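Local coordinates for putative nucleotide-diphospho-sugar transferase (Desulfovibrio desulfuricans subsp. desulfuricans, PDB 3CGX), which probably transfers a sugar from a nucleotide-diphosphate donor to an acceptor that has not been established, at residues V107-G110 with S111-D115; D151-P155 with D156-G160; W196-N199 with V200-R203; D223-I226 with R227-I231. One frame throughout, in Å; residues are numbered along the deposited sequence.

Interaction 1: residues V107-G110 with S111-D115; sequences VLMG and SDIPD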
ATOM      1  N   VAL A 107      -2.557   8.444   7.025  1.00 21.48           N
ATOM      2  CA  VAL A 107      -1.716   7.275   6.767  1.00 21.02           C
ATOM      3  C   VAL A 107      -1.640   7.033   5.257  1.00 22.05           C
ATOM      4  O   VAL A 107      -2.615   7.196   4.518  1.00 24.58           O
ATOM      5  CB  VAL A 107      -2.161   5.967   7.551  1.00 23.09           C
ATOM      6  CG1 VAL A 107      -2.155   6.208   9.106  1.00 22.57           C
ATOM      7  CG2 VAL A 107      -3.471   5.523   7.104  1.00 28.97           C
ATOM      8  N   LEU A 108      -0.445   6.691   4.804  1.00 21.81           N
ATOM      9  CA  LEU A 108      -0.210   6.374   3.399  1.00 25.25           C
ATOM     10  C   LEU A 108       0.271   4.917   3.326  1.00 22.94           C
ATOM     11  O   LEU A 108       1.183   4.506   4.020  1.00 24.06           O
ATOM     12  CB  LEU A 108       0.784   7.381   2.796  1.00 25.04           C
ATOM     13  CG  LEU A 108       1.168   7.348   1.309  1.00 24.36           C
ATOM     14  CD1 LEU A 108       1.840   8.702   0.918  1.00 21.43           C
ATOM     15  CD2 LEU A 108       2.075   6.190   1.015  1.00 20.90           C
HETATM   16  N   MSE A 109      -0.357   4.127   2.474  1.00 20.25           N
HETATM   17  CA  MSE A 109       0.019   2.755   2.335  1.00 21.39           C
HETATM   18  C   MSE A 109      -0.024   2.287   0.924  1.00 23.41           C
HETATM   19  O   MSE A 109      -0.725   2.858   0.088  1.00 23.06           O
HETATM   20  CB  MSE A 109      -0.938   1.920   3.166  1.00 25.32           C
HETATM   21  CG  MSE A 109      -2.352   1.878   2.651  1.00 27.38           C
HETATM   22 SE   MSE A 109      -3.486   1.036   4.071  0.75 28.49          SE
HETATM   23  CE  MSE A 109      -2.755  -0.740   4.051  1.00 25.74           C
ATOM     24  N   GLY A 110       0.712   1.217   0.674  1.00 22.73           N
ATOM     25  CA  GLY A 110       0.785   0.633  -0.652  1.00 23.85           C
ATOM     26  C   GLY A 110      -0.265  -0.444  -0.899  1.00 23.41           C
ATOM     27  O   GLY A 110      -1.107  -0.749  -0.047  1.00 25.78           O
ATOM     28  N   SER A 111      -0.184  -1.044  -2.074  1.00 21.16           N
ATOM     29  CA  SER A 111      -1.230  -1.948  -2.507  1.00 23.20           C
ATOM     30  C   SER A 111      -0.731  -3.362  -2.814  1.00 26.18           C
ATOM     31  O   SER A 111      -1.383  -4.100  -3.567  1.00 25.69           O
ATOM     32  CB  SER A 111      -1.899  -1.368  -3.774  1.00 23.26           C
ATOM     33  OG  SER A 111      -0.960  -0.855  -4.673  1.00 21.98           O
ATOM     34  N   ASP A 112       0.388  -3.721  -2.203  1.00 27.65           N
ATOM     35  CA  ASP A 112       1.046  -5.036  -2.421  1.00 28.72           C
ATOM     36  C   ASP A 112       0.890  -5.986  -1.237  1.00 26.54           C
ATOM     37  O   ASP A 112       1.582  -6.991  -1.175  1.00 26.87           O
ATOM     38  CB  ASP A 112       2.571  -4.827  -2.662  1.00 28.16           C
ATOM     39  CG  ASP A 112       2.843  -4.025  -3.903  1.00 39.88           C
ATOM     40  OD1 ASP A 112       2.379  -4.421  -5.005  1.00 37.62           O
ATOM     41  OD2 ASP A 112       3.424  -2.938  -3.764  1.00 42.24           O
ATOM     42  N   ILE A 113      -0.057  -5.665  -0.344  1.00 25.12           N
ATOM     43  CA  ILE A 113      -0.301  -6.409   0.883  1.00 24.91           C
ATOM     44  C   ILE A 113      -1.768  -6.763   1.047  1.00 25.03           C
ATOM     45  O   ILE A 113      -2.429  -6.340   2.047  1.00 24.46           O
ATOM     46  CB  ILE A 113       0.254  -5.607   2.146  1.00 24.59           C
ATOM     47  CG1 ILE A 113      -0.235  -4.157   2.178  1.00 28.12           C
ATOM     48  CG2 ILE A 113       1.809  -5.680   2.227  1.00 26.66           C
ATOM     49  CD1 ILE A 113      -0.021  -3.495   3.505  1.00 25.87           C
ATOM     50  N   PRO A 114      -2.281  -7.604   0.124  1.00 24.33           N
ATOM     51  CA  PRO A 114      -3.721  -7.791   0.012  1.00 24.60           C
ATOM     52  C   PRO A 114      -4.384  -8.400   1.214  1.00 25.44           C
ATOM     53  O   PRO A 114      -5.563  -8.224   1.413  1.00 25.26           O
ATOM     54  CB  PRO A 114      -3.849  -8.691  -1.207  1.00 26.87           C
ATOM     55  CG  PRO A 114      -2.567  -9.425  -1.273  1.00 25.53           C
ATOM     56  CD  PRO A 114      -1.559  -8.437  -0.873  1.00 23.03           C
ATOM     57  N   ASP A 115      -3.633  -9.126   2.017  1.00 25.71           N
ATOM     58  CA  ASP A 115      -4.210  -9.777   3.196  1.00 25.57           C
ATOM     59  C   ASP A 115      -4.078  -8.947   4.478  1.00 24.46           C
ATOM     60  O   ASP A 115      -4.265  -9.462   5.584  1.00 21.03           O
ATOM     61  CB  ASP A 115      -3.600 -11.165   3.471  1.00 22.39           C
ATOM     62  CG  ASP A 115      -2.090 -11.134   3.752  1.00 25.57           C
ATOM     63  OD1 ASP A 115      -1.342 -10.208   3.344  1.00 22.34           O
ATOM     64  OD2 ASP A 115      -1.612 -12.109   4.384  1.00 28.22           O
TER
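Ser111 carries the chain on from Gly110 and out of the strand. With chi1 at 43°, its OG is held between backbone N and carbonyl carbon, and there it hydrogen-bonds to Phe10 O and to the hydroxyl of Tyr36. Asp112 follows the bend, its backbone N 3.6 Å from Gly110 C; its OD1 forms a salt bridge with Lys20, and a bound imidazole lies beside the side chain. GT-A enzymes commonly place an acidic, metal-binding motif in the loop after this central strand, so the sequence Ser-Asp-Ile-Pro-Asp is consistent with a site here. Ile113 then turns its side chain back: CD1 reaches CE of the selenomethionine Met109 at 3.9 Å, and CG1 stays 4.2 Å from Gly110 O, a buried oxygen with no partner in the model. The bend of the Met109 chain at chi3 (-66°) swings CE toward Ile113, and the two side chains cross obliquely. Further along, Pro114 packs on Phe39 and Asp115 OD1 accepts from Trp189 NE1. Strand 105-109 runs between strands 5-11 and 143-149, while Met43 of helix 29-47 covers both Met109 and Ile113.

Interaction 2: residues D151-P155 with D156-G160; sequences DSFCP and DVFDG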
ATOM      1  N   ASP A 151       0.510  18.143  13.153  0.50 25.73           N
ATOM      2  CA  ASP A 151       1.432  19.063  13.807  0.50 25.75           C
ATOM      3  C   ASP A 151       2.844  18.478  13.902  0.50 25.69           C
ATOM      4  O   ASP A 151       3.813  19.203  14.125  0.50 22.12           O
ATOM      5  CB  ASP A 151       0.874  19.496  15.169  0.50 25.91           C
ATOM      6  CG  ASP A 151      -0.379  20.354  15.036  0.50 30.47           C
ATOM      7  OD1 ASP A 151      -0.418  21.225  14.131  0.50 33.33           O
ATOM      8  OD2 ASP A 151      -1.318  20.162  15.836  0.50 31.15           O
ATOM      9  N   SER A 152       2.960  17.196  13.586  1.00 25.59           N
ATOM     10  CA  SER A 152       4.243  16.474  13.674  1.00 26.73           C
ATOM     11  C   SER A 152       4.821  16.094  12.300  1.00 28.08           C
ATOM     12  O   SER A 152       5.868  15.432  12.187  1.00 27.68           O
ATOM     13  CB  SER A 152       4.057  15.158  14.446  1.00 27.53           C
ATOM     14  OG  SER A 152       3.898  15.381  15.828  1.00 33.74           O
ATOM     15  N   PHE A 153       4.115  16.477  11.253  1.00 27.79           N
ATOM     16  CA  PHE A 153       4.531  16.071   9.927  1.00 28.28           C
ATOM     17  C   PHE A 153       5.950  16.548   9.650  1.00 29.61           C
ATOM     18  O   PHE A 153       6.263  17.723   9.771  1.00 27.94           O
ATOM     19  CB  PHE A 153       3.567  16.588   8.867  1.00 29.70           C
ATOM     20  CG  PHE A 153       3.947  16.205   7.480  1.00 28.35           C
ATOM     21  CD1 PHE A 153       4.406  14.935   7.207  1.00 28.22           C
ATOM     22  CD2 PHE A 153       3.825  17.103   6.436  1.00 27.35           C
ATOM     23  CE1 PHE A 153       4.738  14.562   5.915  1.00 31.41           C
ATOM     24  CE2 PHE A 153       4.147  16.727   5.164  1.00 28.15           C
ATOM     25  CZ  PHE A 153       4.607  15.454   4.901  1.00 27.21           C
ATOM     26  N   CYS A 154       6.757  15.589   9.224  0.70 30.92           N
ATOM     27  CA  CYS A 154       8.164  15.794   8.936  0.70 32.00           C
ATOM     28  C   CYS A 154       8.449  15.386   7.494  0.70 29.16           C
ATOM     29  O   CYS A 154       8.850  14.252   7.236  0.70 30.64           O
ATOM     30  CB  CYS A 154       8.984  14.948   9.908  0.70 33.13           C
ATOM     31  SG  CYS A 154      10.739  15.160   9.755  0.70 46.08           S
ATOM     32  N   PRO A 155       8.202  16.295   6.539  1.00 26.86           N
ATOM     33  CA  PRO A 155       8.397  15.893   5.118  1.00 28.00           C
ATOM     34  C   PRO A 155       9.834  15.495   4.774  1.00 28.34           C
ATOM     35  O   PRO A 155      10.089  14.780   3.806  1.00 27.41           O
ATOM     36  CB  PRO A 155       7.953  17.126   4.330  1.00 28.38           C
ATOM     37  CG  PRO A 155       7.854  18.277   5.335  1.00 32.95           C
ATOM     38  CD  PRO A 155       7.710  17.674   6.702  1.00 29.03           C
ATOM     39  N   ASP A 156      10.768  16.015   5.555  1.00 30.33           N
ATOM     40  CA  ASP A 156      12.188  15.707   5.394  1.00 29.32           C
ATOM     41  C   ASP A 156      12.474  14.197   5.448  1.00 31.14           C
ATOM     42  O   ASP A 156      13.493  13.724   4.925  1.00 30.34           O
ATOM     43  CB  ASP A 156      13.014  16.413   6.472  1.00 31.69           C
ATOM     44  CG  ASP A 156      13.200  17.894   6.183  1.00 41.89           C
ATOM     45  OD1 ASP A 156      12.532  18.448   5.273  1.00 47.71           O
ATOM     46  OD2 ASP A 156      14.040  18.506   6.866  1.00 56.01           O
ATOM     47  N   VAL A 157      11.592  13.413   6.068  1.00 30.73           N
ATOM     48  CA  VAL A 157      11.835  11.941   6.107  1.00 28.72           C
ATOM     49  C   VAL A 157      11.790  11.332   4.717  1.00 29.40           C
ATOM     50  O   VAL A 157      12.217  10.195   4.521  1.00 27.23           O
ATOM     51  CB  VAL A 157      10.860  11.156   7.025  1.00 30.51           C
ATOM     52  CG1 VAL A 157      10.858  11.807   8.426  1.00 28.36           C
ATOM     53  CG2 VAL A 157       9.470  11.073   6.393  1.00 32.24           C
ATOM     54  N   PHE A 158      11.297  12.082   3.732  1.00 29.01           N
ATOM     55  CA  PHE A 158      11.216  11.545   2.360  1.00 28.09           C
ATOM     56  C   PHE A 158      12.419  12.011   1.538  1.00 29.82           C
ATOM     57  O   PHE A 158      12.627  11.592   0.417  1.00 29.18           O
ATOM     58  CB  PHE A 158       9.923  11.954   1.666  1.00 29.28           C
ATOM     59  CG  PHE A 158       8.682  11.444   2.354  1.00 28.77           C
ATOM     60  CD1 PHE A 158       8.405  10.101   2.363  1.00 27.99           C
ATOM     61  CD2 PHE A 158       7.813  12.314   3.021  1.00 28.50           C
ATOM     62  CE1 PHE A 158       7.270   9.639   3.000  1.00 29.40           C
ATOM     63  CE2 PHE A 158       6.708  11.851   3.651  1.00 28.47           C
ATOM     64  CZ  PHE A 158       6.440  10.502   3.642  1.00 27.27           C
ATOM     65  N   ASP A 159      13.217  12.869   2.133  1.00 31.75           N
ATOM     66  CA  ASP A 159      14.325  13.483   1.410  1.00 33.08           C
ATOM     67  C   ASP A 159      15.613  12.721   1.597  1.00 35.66           C
ATOM     68  O   ASP A 159      15.980  12.312   2.698  1.00 37.23           O
ATOM     69  CB  ASP A 159      14.525  14.939   1.836  1.00 32.61           C
ATOM     70  CG  ASP A 159      13.390  15.828   1.411  1.00 30.21           C
ATOM     71  OD1 ASP A 159      12.594  15.416   0.546  1.00 30.75           O
ATOM     72  OD2 ASP A 159      13.289  16.961   1.925  1.00 32.79           O
ATOM     73  N   GLY A 160      16.310  12.548   0.489  1.00 38.80           N
ATOM     74  CA  GLY A 160      17.635  11.978   0.530  1.00 40.08           C
ATOM     75  C   GLY A 160      17.608  10.490   0.722  1.00 40.91           C
ATOM     76  O   GLY A 160      18.604   9.906   1.130  1.00 42.37           O
TER
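A run of 3-10 turns joins Cys154 and Pro155 to Val157 and Phe158. Val157 N donates to Cys154 O at 3.1 Å, and Phe158 N to Pro155 O at 3.0 Å, each a step of three residues. Both bonds are fairly straight at hydrogen (167° for the first), yet each donor stands well above the carbonyl plane, consistent with the tight 3-10 winding. Asp159 N to Asp156 O, at 2.9 Å, extends the pattern by one more step. This winding lies in the connection between strand 143-149 and helix 169-178, in a domain of the GT-A clan. Phe153 CE1 meets Phe158 CE2 at 4.0 Å, edge against edge, the two side chains crossing at about a right angle. Pro155 CD sits over the centre of one Phe153 face, and Val157 CG2 over one face of Phe158. Phe153, Pro155 and Phe158 all reach helix 87-100, at Gln96, Lys92 and Met91, and the Phe153 ring also meets Phe99 and Phe148. Phe148 lies against Cys154 and Val157 as well. Asp159 OD1 forms a salt bridge with Lys92, with the like-charged Glu89 close by.

Interaction 3: residues W196-N199 with V200-R203; sequences WDLN and VLYR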
ATOM      1  N   TRP A 196       7.253 -16.665  -5.214  1.00 21.46           N
ATOM      2  CA  TRP A 196       7.521 -17.259  -3.908  1.00 20.52           C
ATOM      3  C   TRP A 196       6.625 -16.556  -2.872  1.00 20.34           C
ATOM      4  O   TRP A 196       5.977 -17.188  -2.035  1.00 19.36           O
ATOM      5  CB  TRP A 196       8.983 -17.117  -3.525  1.00 23.53           C
ATOM      6  CG  TRP A 196      10.029 -17.632  -4.525  1.00 21.07           C
ATOM      7  CD1 TRP A 196      10.985 -16.895  -5.160  1.00 21.73           C
ATOM      8  CD2 TRP A 196      10.254 -18.981  -4.927  1.00 22.87           C
ATOM      9  NE1 TRP A 196      11.757 -17.671  -5.945  1.00 22.60           N
ATOM     10  CE2 TRP A 196      11.368 -18.971  -5.807  1.00 19.73           C
ATOM     11  CE3 TRP A 196       9.648 -20.194  -4.608  1.00 22.18           C
ATOM     12  CZ2 TRP A 196      11.874 -20.142  -6.417  1.00 22.33           C
ATOM     13  CZ3 TRP A 196      10.132 -21.340  -5.187  1.00 18.16           C
ATOM     14  CH2 TRP A 196      11.253 -21.315  -6.085  1.00 21.04           C
ATOM     15  N   ASP A 197       6.580 -15.232  -2.927  1.00 21.08           N
ATOM     16  CA  ASP A 197       5.732 -14.456  -2.040  1.00 20.76           C
ATOM     17  C   ASP A 197       4.251 -14.858  -2.210  1.00 21.94           C
ATOM     18  O   ASP A 197       3.495 -14.928  -1.230  1.00 22.71           O
ATOM     19  CB  ASP A 197       5.847 -12.947  -2.330  1.00 18.97           C
ATOM     20  CG  ASP A 197       7.208 -12.386  -2.094  1.00 23.93           C
ATOM     21  OD1 ASP A 197       7.945 -12.871  -1.243  1.00 23.19           O
ATOM     22  OD2 ASP A 197       7.518 -11.426  -2.758  1.00 22.22           O
ATOM     23  N   LEU A 198       3.854 -15.109  -3.466  1.00 20.21           N
ATOM     24  CA  LEU A 198       2.468 -15.507  -3.787  1.00 20.60           C
ATOM     25  C   LEU A 198       2.148 -16.887  -3.182  1.00 22.20           C
ATOM     26  O   LEU A 198       1.029 -17.140  -2.659  1.00 22.00           O
ATOM     27  CB  LEU A 198       2.226 -15.533  -5.303  1.00 18.79           C
ATOM     28  CG  LEU A 198       0.784 -15.615  -5.814  1.00 19.64           C
ATOM     29  CD1 LEU A 198       0.103 -14.252  -5.574  1.00 17.95           C
ATOM     30  CD2 LEU A 198       0.663 -15.983  -7.319  1.00 20.83           C
ATOM     31  N   ASN A 199       3.122 -17.790  -3.285  1.00 19.24           N
ATOM     32  CA  ASN A 199       2.986 -19.118  -2.687  1.00 18.12           C
ATOM     33  C   ASN A 199       2.767 -19.050  -1.164  1.00 21.99           C
ATOM     34  O   ASN A 199       1.897 -19.749  -0.605  1.00 20.07           O
ATOM     35  CB  ASN A 199       4.203 -19.961  -3.022  1.00 19.13           C
ATOM     36  CG  ASN A 199       4.146 -21.344  -2.432  1.00 23.08           C
ATOM     37  OD1 ASN A 199       4.589 -21.534  -1.300  1.00 19.59           O
ATOM     38  ND2 ASN A 199       3.717 -22.348  -3.229  1.00 20.11           N
ATOM     39  N   VAL A 200       3.531 -18.193  -0.501  1.00 23.88           N
ATOM     40  CA  VAL A 200       3.394 -18.007   0.967  1.00 22.88           C
ATOM     41  C   VAL A 200       2.059 -17.356   1.290  1.00 23.54           C
ATOM     42  O   VAL A 200       1.365 -17.804   2.233  1.00 25.28           O
ATOM     43  CB  VAL A 200       4.541 -17.155   1.558  1.00 22.55           C
ATOM     44  CG1 VAL A 200       4.266 -16.829   3.050  1.00 24.59           C
ATOM     45  CG2 VAL A 200       5.905 -17.830   1.317  1.00 22.08           C
ATOM     46  N   LEU A 201       1.672 -16.357   0.499  1.00 22.02           N
ATOM     47  CA  LEU A 201       0.381 -15.668   0.687  1.00 24.15           C
ATOM     48  C   LEU A 201      -0.728 -16.718   0.688  1.00 26.39           C
ATOM     49  O   LEU A 201      -1.626 -16.733   1.552  1.00 28.85           O
ATOM     50  CB  LEU A 201       0.084 -14.622  -0.394  1.00 25.18           C
ATOM     51  CG  LEU A 201      -1.261 -13.859  -0.407  1.00 25.13           C
ATOM     52  CD1 LEU A 201      -1.414 -12.873   0.791  1.00 22.11           C
ATOM     53  CD2 LEU A 201      -1.479 -13.085  -1.750  1.00 26.42           C
ATOM     54  N   TYR A 202      -0.646 -17.600  -0.298  1.00 21.61           N
ATOM     55  CA  TYR A 202      -1.651 -18.669  -0.519  1.00 19.69           C
ATOM     56  C   TYR A 202      -1.667 -19.683   0.603  1.00 24.32           C
ATOM     57  O   TYR A 202      -2.714 -19.987   1.174  1.00 25.47           O
ATOM     58  CB  TYR A 202      -1.376 -19.393  -1.864  1.00 20.78           C
ATOM     59  CG  TYR A 202      -2.386 -20.488  -2.256  1.00 19.65           C
ATOM     60  CD1 TYR A 202      -3.767 -20.257  -2.176  1.00 20.67           C
ATOM     61  CD2 TYR A 202      -1.956 -21.708  -2.750  1.00 23.94           C
ATOM     62  CE1 TYR A 202      -4.677 -21.234  -2.556  1.00 23.19           C
ATOM     63  CE2 TYR A 202      -2.861 -22.693  -3.131  1.00 26.02           C
ATOM     64  CZ  TYR A 202      -4.221 -22.434  -3.015  1.00 20.23           C
ATOM     65  OH  TYR A 202      -5.092 -23.386  -3.412  1.00 18.67           O
ATOM     66  N   ARG A 203      -0.500 -20.170   0.979  1.00 22.80           N
ATOM     67  CA  ARG A 203      -0.464 -21.294   1.889  1.00 23.95           C
ATOM     68  C   ARG A 203      -0.684 -20.919   3.357  1.00 28.96           C
ATOM     69  O   ARG A 203      -1.133 -21.750   4.138  1.00 34.49           O
ATOM     70  CB  ARG A 203       0.811 -22.047   1.721  1.00 26.02           C
ATOM     71  CG  ARG A 203       0.842 -22.785   0.356  1.00 24.26           C
ATOM     72  CD  ARG A 203       2.211 -23.162  -0.009  1.00 28.93           C
ATOM     73  NE  ARG A 203       2.673 -24.236   0.815  1.00 26.58           N
ATOM     74  CZ  ARG A 203       3.961 -24.472   1.056  1.00 35.28           C
ATOM     75  NH1 ARG A 203       4.921 -23.685   0.553  1.00 32.53           N
ATOM     76  NH2 ARG A 203       4.292 -25.491   1.803  1.00 29.46           N
TER
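Asn199 and Arg203 make the tight side of this helical turn. Arg203 NH1 donates to Asn199 OD1 at 2.9 Å and 166°, arriving in the amide carbonyl plane on a lone pair, while the oxygen lies at the edge of the guanidinium and nearly in its plane. The amide and guanidinium planes are 65° apart. The arginine chain bends at chi3 (72°), and its CD lies 3.2 Å from Asn199 OD1. The buried amide is held at its nitrogen too: Asn199 ND2 bonds to Ile226 O and Asp230 OD1, which should fix its rotation. Arg203 NH1 has a second acceptor in Ile231 O. Beneath these side chains runs the regular i to i+4 bonding of helix 195-204, from Val200 N to Trp196 O at 3.1 Å through to Arg203 N to Asn199 O at 2.9 Å. On the face turned to helix 214-221 the leucines meet at their ends, Leu198 CD1 and Leu201 CD2 4.3 Å apart, with Leu219 against both. Exposed Trp196 forms the loose, solvent side: its side chain leaves the backbone away from 200-203, comes no nearer than 5.8 Å to it, and touches Ile231 and a crystal neighbour instead.

Interaction 4: residues D223-I226 with R227-I231; sequences DALI and RQYDI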
ATOM      1  N   ASP A 223      -4.225 -23.213  -8.070  1.00 18.79           N
ATOM      2  CA  ASP A 223      -3.590 -24.127  -7.110  1.00 20.15           C
ATOM      3  C   ASP A 223      -2.428 -24.939  -7.710  1.00 18.61           C
ATOM      4  O   ASP A 223      -1.299 -24.972  -7.164  1.00 17.08           O
ATOM      5  CB  ASP A 223      -4.630 -25.057  -6.481  1.00 18.72           C
ATOM      6  CG  ASP A 223      -4.009 -25.985  -5.431  1.00 20.50           C
ATOM      7  OD1 ASP A 223      -3.904 -25.558  -4.255  1.00 19.95           O
ATOM      8  OD2 ASP A 223      -3.512 -27.049  -5.820  1.00 21.96           O
ATOM      9  N   ALA A 224      -2.686 -25.570  -8.854  1.00 15.35           N
ATOM     10  CA  ALA A 224      -1.741 -26.461  -9.488  1.00 16.06           C
ATOM     11  C   ALA A 224      -0.489 -25.746  -9.957  1.00 15.10           C
ATOM     12  O   ALA A 224       0.556 -26.368 -10.139  1.00 18.35           O
ATOM     13  CB  ALA A 224      -2.398 -27.203 -10.687  1.00 17.02           C
ATOM     14  N   LEU A 225      -0.646 -24.460 -10.238  1.00 16.41           N
ATOM     15  CA  LEU A 225       0.469 -23.609 -10.679  1.00 18.94           C
ATOM     16  C   LEU A 225       1.278 -23.130  -9.444  1.00 15.09           C
ATOM     17  O   LEU A 225       2.499 -23.294  -9.355  1.00 18.15           O
ATOM     18  CB  LEU A 225      -0.066 -22.423 -11.472  1.00 18.98           C
ATOM     19  CG  LEU A 225       0.975 -21.379 -11.880  1.00 19.38           C
ATOM     20  CD1 LEU A 225       2.112 -22.025 -12.655  1.00 20.93           C
ATOM     21  CD2 LEU A 225       0.208 -20.275 -12.633  1.00 22.48           C
ATOM     22  N   ILE A 226       0.577 -22.551  -8.498  1.00 16.50           N
ATOM     23  CA  ILE A 226       1.215 -21.977  -7.292  1.00 17.50           C
ATOM     24  C   ILE A 226       1.979 -22.980  -6.458  1.00 18.93           C
ATOM     25  O   ILE A 226       3.081 -22.692  -5.994  1.00 17.09           O
ATOM     26  CB  ILE A 226       0.208 -21.195  -6.430  1.00 20.94           C
ATOM     27  CG1 ILE A 226      -0.340 -20.025  -7.223  1.00 20.42           C
ATOM     28  CG2 ILE A 226       0.840 -20.704  -5.101  1.00 21.65           C
ATOM     29  CD1 ILE A 226      -1.549 -19.400  -6.537  1.00 22.92           C
ATOM     30  N   ARG A 227       1.435 -24.184  -6.334  1.00 17.11           N
ATOM     31  CA  ARG A 227       2.073 -25.262  -5.565  1.00 20.42           C
ATOM     32  C   ARG A 227       3.332 -25.895  -6.203  1.00 17.24           C
ATOM     33  O   ARG A 227       3.939 -26.793  -5.633  1.00 19.03           O
ATOM     34  CB  ARG A 227       1.019 -26.344  -5.233  1.00 19.85           C
ATOM     35  CG  ARG A 227      -0.091 -25.886  -4.248  1.00 18.23           C
ATOM     36  CD  ARG A 227       0.424 -25.247  -2.962  1.00 20.49           C
ATOM     37  NE  ARG A 227       1.404 -26.090  -2.278  1.00 23.12           N
ATOM     38  CZ  ARG A 227       1.073 -27.053  -1.449  1.00 31.03           C
ATOM     39  NH1 ARG A 227      -0.210 -27.289  -1.247  1.00 29.84           N
ATOM     40  NH2 ARG A 227       2.002 -27.784  -0.841  1.00 30.77           N
ATOM     41  N   GLN A 228       3.696 -25.425  -7.401  1.00 16.81           N
ATOM     42  CA  GLN A 228       4.929 -25.816  -8.057  1.00 16.59           C
ATOM     43  C   GLN A 228       6.070 -24.872  -7.629  1.00 16.30           C
ATOM     44  O   GLN A 228       7.211 -25.037  -8.068  1.00 19.59           O
ATOM     45  CB  GLN A 228       4.786 -25.814  -9.566  1.00 23.25           C
ATOM     46  CG  GLN A 228       3.837 -26.906 -10.077  1.00 23.23           C
ATOM     47  CD  GLN A 228       3.811 -26.946 -11.567  1.00 27.31           C
ATOM     48  OE1 GLN A 228       4.652 -27.593 -12.179  1.00 32.29           O
ATOM     49  NE2 GLN A 228       2.846 -26.277 -12.167  1.00 28.93           N
ATOM     50  N   TYR A 229       5.743 -23.910  -6.773  1.00 19.34           N
ATOM     51  CA  TYR A 229       6.737 -22.929  -6.268  1.00 20.95           C
ATOM     52  C   TYR A 229       6.718 -22.884  -4.754  1.00 21.75           C
ATOM     53  O   TYR A 229       6.778 -21.826  -4.134  1.00 21.93           O
ATOM     54  CB  TYR A 229       6.533 -21.536  -6.925  1.00 20.71           C
ATOM     55  CG  TYR A 229       6.692 -21.587  -8.415  1.00 19.00           C
ATOM     56  CD1 TYR A 229       7.951 -21.482  -8.996  1.00 18.56           C
ATOM     57  CD2 TYR A 229       5.609 -21.885  -9.238  1.00 20.98           C
ATOM     58  CE1 TYR A 229       8.121 -21.620 -10.321  1.00 16.69           C
ATOM     59  CE2 TYR A 229       5.790 -22.042 -10.611  1.00 20.45           C
ATOM     60  CZ  TYR A 229       7.058 -21.871 -11.144  1.00 19.28           C
ATOM     61  OH  TYR A 229       7.321 -22.032 -12.502  1.00 24.02           O
ATOM     62  N   ASP A 230       6.563 -24.059  -4.139  1.00 20.73           N
ATOM     63  CA  ASP A 230       6.554 -24.123  -2.684  1.00 22.98           C
ATOM     64  C   ASP A 230       7.920 -23.765  -2.119  1.00 27.43           C
ATOM     65  O   ASP A 230       8.942 -24.256  -2.579  1.00 20.87           O
ATOM     66  CB  ASP A 230       6.284 -25.523  -2.168  1.00 23.17           C
ATOM     67  CG  ASP A 230       4.828 -25.939  -2.247  1.00 26.73           C
ATOM     68  OD1 ASP A 230       3.975 -25.094  -2.482  1.00 22.05           O
ATOM     69  OD2 ASP A 230       4.549 -27.132  -1.983  1.00 26.04           O
ATOM     70  N   ILE A 231       7.919 -22.954  -1.090  1.00 30.31           N
ATOM     71  CA  ILE A 231       9.130 -22.709  -0.345  1.00 37.75           C
ATOM     72  C   ILE A 231       8.869 -23.268   1.051  1.00 42.76           C
ATOM     73  O   ILE A 231       7.735 -23.206   1.559  1.00 42.19           O
ATOM     74  CB  ILE A 231       9.529 -21.198  -0.304  1.00 42.07           C
ATOM     75  CG1 ILE A 231       8.331 -20.291  -0.189  1.00 48.07           C
ATOM     76  CG2 ILE A 231      10.197 -20.736  -1.569  1.00 44.50           C
ATOM     77  CD1 ILE A 231       8.756 -18.853  -0.063  1.00 54.88           C
TER
HETATM   78  O   HOH W   1      -2.882 -26.344  -2.033  1.00 30.05           O
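Asp223 OD1 is gripped twice: a water donates to it at 2.6 Å, and the Tyr202 hydroxyl bonds to the same oxygen. That water accepts from Arg227 NH1 at 2.9 Å, bridging opposite charges that do not meet directly, since Asp223 OD1 and Arg227 NH1 are 5.1 Å apart. The guanidinium is drawn elsewhere by bends at chi2 (-51°) and chi3 (-53°), and takes Asp230 side-on: NE to OD1 at 2.8 Å on the syn lone pair, NH2 to OD2 at 2.9 Å. With the water at another part of its edge, its rotation is well defined. The main-chain bonds change step along this stretch. Arg227 N to Asp223 O is an i to i+4 bond, whereas Gln228 N to Leu225 O and Tyr229 N to Ile226 O (3.0 Å) step only three residues, the latter closing a type I turn. The Gln228 side chain, extended beyond CG, returns to Ala224 O through NE2, a weak bond. Tyr229 lays its ring edge beside Leu225 O, with CD2 3.4 Å from that oxygen, and CE2 touches Leu225 CD1 at 4.2 Å; Val26 and Val27 of helix 21-27 flank this pair.

In the fold
From the N terminus the four contacts come strictly in series, each within one continuous stretch, so none nests in or crosses another. Interaction 1, near the centre of the chain, turns the central strand 105-109 into the loop before helix 118-127. Interaction 2 follows in the connection after strand 143-149, its centre 20 Å from that of interaction 1. Interactions 3 and 4 lie on the opposite side of the chain's centre from interaction 2, with their own centres 8 Å apart; there the C-terminal turn folds back on helix 195-204. That helix also meets the end of interaction 1, Leu201 packing on Pro114 and Asp115, which ties helix 195-204 to the loop after the central strand.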